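Local coordinates for protein transcriptional regulator, LacI family (Burkholderia phymatum, PDB 2RGY) that probably regulates transcription as a LacI-family DNA-binding protein, its periplasmic-binding-protein-like part presumably sensing a small sugar-like effector, at residues H90-R98 with A251-C259. Residues are numbered along the deposited sequence; the frame is centred on the assembly and turned at random.
Sequences HPKMVFLNR and AVRWLINQC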
loop_
_atom_site.group_PDB
_atom_site.type_symbol
_atom_site.label_atom_id
_atom_site.label_comp_id
_atom_site.label_asym_id
_atom_site.label_seq_id
_atom_site.Cartn_x
_atom_site.Cartn_y
_atom_site.Cartn_z
ATOM N N HIS A 90 22.428 10.472 17.277
ATOM C CA HIS A 90 22.490 9.016 17.258
ATOM C C HIS A 90 23.366 8.603 16.080
ATOM O O HIS A 90 22.893 8.515 14.946
ATOM C CB HIS A 90 21.066 8.466 17.099
ATOM C CG HIS A 90 20.946 7.004 17.393
ATOM N ND1 HIS A 90 21.424 6.030 16.542
ATOM C CD2 HIS A 90 20.420 6.352 18.454
ATOM C CE1 HIS A 90 21.197 4.840 17.067
ATOM N NE2 HIS A 90 20.588 5.007 18.227
ATOM N N PRO A 91 24.657 8.342 16.332
ATOM C CA PRO A 91 25.577 7.947 15.259
ATOM C C PRO A 91 25.247 6.662 14.485
ATOM O O PRO A 91 25.725 6.484 13.369
ATOM C CB PRO A 91 26.928 7.863 15.976
ATOM C CG PRO A 91 26.789 8.878 17.083
ATOM C CD PRO A 91 25.393 8.568 17.587
ATOM N N LYS A 92 24.443 5.769 15.052
ATOM C CA LYS A 92 24.100 4.535 14.350
ATOM C C LYS A 92 22.788 4.669 13.584
ATOM O O LYS A 92 21.742 4.188 14.013
ATOM C CB LYS A 92 24.045 3.365 15.335
ATOM C CG LYS A 92 25.430 2.945 15.790
ATOM C CD LYS A 92 25.411 1.734 16.711
ATOM C CE LYS A 92 26.841 1.384 17.139
ATOM N NZ LYS A 92 26.935 0.212 18.086
HETATM N N MSE A 93 22.884 5.341 12.438
HETATM C CA MSE A 93 21.762 5.620 11.548
HETATM C C MSE A 93 22.145 5.320 10.112
HETATM O O MSE A 93 23.315 5.370 9.752
HETATM C CB MSE A 93 21.396 7.105 11.582
HETATM C CG MSE A 93 20.616 7.596 12.784
HETATM SE SE MSE A 93 20.235 9.365 12.558
HETATM C CE MSE A 93 18.907 9.327 11.550
ATOM N N VAL A 94 21.143 5.034 9.289
ATOM C CA VAL A 94 21.370 4.806 7.874
ATOM C C VAL A 94 20.273 5.589 7.143
ATOM O O VAL A 94 19.124 5.646 7.599
ATOM C CB VAL A 94 21.328 3.295 7.505
ATOM C CG1 VAL A 94 19.935 2.723 7.701
ATOM C CG2 VAL A 94 21.787 3.107 6.064
ATOM N N PHE A 95 20.636 6.208 6.023
ATOM C CA PHE A 95 19.708 7.014 5.242
ATOM C C PHE A 95 19.431 6.399 3.875
ATOM O O PHE A 95 20.355 6.082 3.137
ATOM C CB PHE A 95 20.288 8.413 5.055
ATOM C CG PHE A 95 20.580 9.114 6.339
ATOM C CD1 PHE A 95 19.540 9.506 7.184
ATOM C CD2 PHE A 95 21.894 9.362 6.725
ATOM C CE1 PHE A 95 19.801 10.139 8.402
ATOM C CE2 PHE A 95 22.176 9.991 7.941
ATOM C CZ PHE A 95 21.123 10.382 8.784
ATOM N N LEU A 96 18.156 6.246 3.537
ATOM C CA LEU A 96 17.774 5.671 2.254
ATOM C C LEU A 96 17.304 6.758 1.282
ATOM O O LEU A 96 16.748 7.778 1.692
ATOM C CB LEU A 96 16.636 4.666 2.442
ATOM C CG LEU A 96 16.620 3.823 3.718
ATOM C CD1 LEU A 96 15.316 3.030 3.788
ATOM C CD2 LEU A 96 17.822 2.911 3.749
ATOM N N ASN A 97 17.538 6.525 -0.005
ATOM C CA ASN A 97 17.118 7.426 -1.080
ATOM C C ASN A 97 17.621 8.874 -1.082
ATOM O O ASN A 97 17.039 9.727 -1.757
ATOM C CB ASN A 97 15.590 7.426 -1.175
ATOM C CG ASN A 97 15.095 7.612 -2.600
ATOM O OD1 ASN A 97 15.629 7.016 -3.541
ATOM N ND2 ASN A 97 14.050 8.424 -2.762
ATOM N N ARG A 98 18.670 9.163 -0.318
ATOM C CA ARG A 98 19.270 10.500 -0.315
ATOM C C ARG A 98 20.697 10.413 0.195
ATOM O O ARG A 98 21.041 9.509 0.953
ATOM C CB ARG A 98 18.462 11.511 0.511
ATOM C CG ARG A 98 18.369 11.261 1.987
ATOM C CD ARG A 98 17.400 12.272 2.574
ATOM N NE ARG A 98 17.888 13.640 2.438
ATOM C CZ ARG A 98 17.128 14.723 2.557
ATOM N NH1 ARG A 98 15.832 14.606 2.804
ATOM N NH2 ARG A 98 17.676 15.931 2.452
ATOM N N ALA A 251 21.121 -1.579 3.021
ATOM C CA ALA A 251 21.189 -0.467 3.956
ATOM C C ALA A 251 20.963 -1.006 5.367
ATOM O O ALA A 251 21.671 -0.645 6.300
ATOM C CB ALA A 251 20.118 0.575 3.619
ATOM N N VAL A 252 19.985 -1.893 5.515
ATOM C CA VAL A 252 19.681 -2.466 6.817
ATOM C C VAL A 252 20.768 -3.437 7.283
ATOM O O VAL A 252 21.069 -3.500 8.468
ATOM C CB VAL A 252 18.306 -3.160 6.806
ATOM C CG1 VAL A 252 18.044 -3.818 8.145
ATOM C CG2 VAL A 252 17.217 -2.129 6.519
ATOM N N ARG A 253 21.358 -4.191 6.357
ATOM C CA ARG A 253 22.431 -5.116 6.721
ATOM C C ARG A 253 23.649 -4.334 7.213
ATOM O O ARG A 253 24.287 -4.717 8.195
ATOM C CB ARG A 253 22.812 -5.991 5.529
ATOM C CG ARG A 253 21.801 -7.092 5.267
ATOM C CD ARG A 253 22.187 -7.947 4.074
ATOM N NE ARG A 253 21.290 -9.092 3.943
ATOM C CZ ARG A 253 21.333 -9.970 2.949
ATOM N NH1 ARG A 253 22.229 -9.838 1.982
ATOM N NH2 ARG A 253 20.484 -10.985 2.931
ATOM N N TRP A 254 23.959 -3.235 6.533
ATOM C CA TRP A 254 25.082 -2.386 6.909
ATOM C C TRP A 254 24.880 -1.916 8.345
ATOM O O TRP A 254 25.804 -1.958 9.157
ATOM C CB TRP A 254 25.163 -1.170 5.988
ATOM C CG TRP A 254 26.303 -0.251 6.305
ATOM C CD1 TRP A 254 27.613 -0.425 5.957
ATOM C CD2 TRP A 254 26.243 0.976 7.048
ATOM N NE1 TRP A 254 28.373 0.620 6.438
ATOM C CE2 TRP A 254 27.555 1.493 7.114
ATOM C CE3 TRP A 254 25.206 1.692 7.669
ATOM C CZ2 TRP A 254 27.862 2.696 7.778
ATOM C CZ3 TRP A 254 25.510 2.891 8.330
ATOM C CH2 TRP A 254 26.827 3.376 8.377
ATOM N N LEU A 255 23.658 -1.486 8.649
ATOM C CA LEU A 255 23.319 -1.004 9.983
ATOM C C LEU A 255 23.415 -2.129 11.012
ATOM O O LEU A 255 23.924 -1.935 12.113
ATOM C CB LEU A 255 21.906 -0.411 9.970
ATOM C CG LEU A 255 21.410 0.250 11.256
ATOM C CD1 LEU A 255 22.339 1.405 11.615
ATOM C CD2 LEU A 255 19.976 0.737 11.071
ATOM N N ILE A 256 22.935 -3.308 10.648
ATOM C CA ILE A 256 22.980 -4.444 11.554
ATOM C C ILE A 256 24.436 -4.817 11.876
ATOM O O ILE A 256 24.749 -5.173 13.012
ATOM C CB ILE A 256 22.177 -5.643 10.961
ATOM C CG1 ILE A 256 20.677 -5.293 10.975
ATOM C CG2 ILE A 256 22.431 -6.911 11.761
ATOM C CD1 ILE A 256 19.758 -6.365 10.406
ATOM N N ASN A 257 25.328 -4.699 10.893
ATOM C CA ASN A 257 26.749 -4.985 11.110
ATOM C C ASN A 257 27.283 -4.094 12.242
ATOM O O ASN A 257 27.900 -4.567 13.198
ATOM C CB ASN A 257 27.564 -4.693 9.841
ATOM C CG ASN A 257 27.461 -5.792 8.797
ATOM O OD1 ASN A 257 28.036 -5.680 7.712
ATOM N ND2 ASN A 257 26.737 -6.856 9.115
ATOM N N GLN A 258 27.034 -2.796 12.117
ATOM C CA GLN A 258 27.492 -1.816 13.093
ATOM C C GLN A 258 26.866 -2.021 14.473
ATOM O O GLN A 258 27.533 -1.835 15.494
ATOM C CB GLN A 258 27.156 -0.399 12.618
ATOM C CG GLN A 258 27.169 -0.186 11.113
ATOM C CD GLN A 258 28.553 -0.302 10.503
ATOM O OE1 GLN A 258 29.474 0.419 10.888
ATOM N NE2 GLN A 258 28.702 -1.202 9.528
ATOM N N CYS A 259 25.590 -2.400 14.495
ATOM C CA CYS A 259 24.846 -2.585 15.738
ATOM C C CYS A 259 24.989 -3.914 16.455
ATOM O O CYS A 259 25.182 -3.946 17.675
ATOM C CB CYS A 259 23.349 -2.385 15.503
ATOM S SG CYS A 259 22.805 -0.713 15.202
#
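Val-94 presses its two methyls into the face of helix 244-260 that Ala-251, Trp-254 and Leu-255 present to strand 93-96. Its CG2, anti to the backbone N, lies 3.9 Å from Ala-251 CB and also reaches Trp-254 CE3, which it meets obliquely. CG1 goes the other way and touches Leu-255 CD2 at 3.9 Å, the two side chains crossing at a slant. A beta-branched valine suits this place because its short, forked end can serve three helix residues at once. Two residues further along the strand, Leu-96 CD2 is modelled 3.3 Å from Ala-251 CB, shorter than normal and perhaps imprecise. A methyl-only residue suits a place where the segment axes approach to 8.5 Å.

Trp-254, with CG anti to the backbone N (chi1 -180°), reaches toward the strand and sets its CZ3 edge 3.6 Å from Met-93 O, near the ring plane. Gln-258 NE2 sits over one face, offset toward the rim, and donates to Trp-254 O at 3.0 Å; the flat indole thus offers a C-H edge to the carbonyl and a face to the amide. Leu-255, whose branched end spans two partners, also lays CD1 against the carbonyl of Lys-92. Where the contact meets solvent, Lys-92 runs extended beside the helix: its CD passes Cys-259 SG, and NZ ends in a weak hydrogen bond to Gln-258 O at 3.4 Å. The aliphatic stem thus packs while the ammonium stays at the surface.

Met-93 and Phe-95 point to the other side, toward helix 80-89. Strand 93-96 is therefore covered on both faces, with helix 244-260 nearly antiparallel to it (173°). The chain returns here after strand 238-241 of the other sheet, completing the alpha/beta/alpha sandwich of one of the two lobes of the periplasmic-binding-protein-like fold.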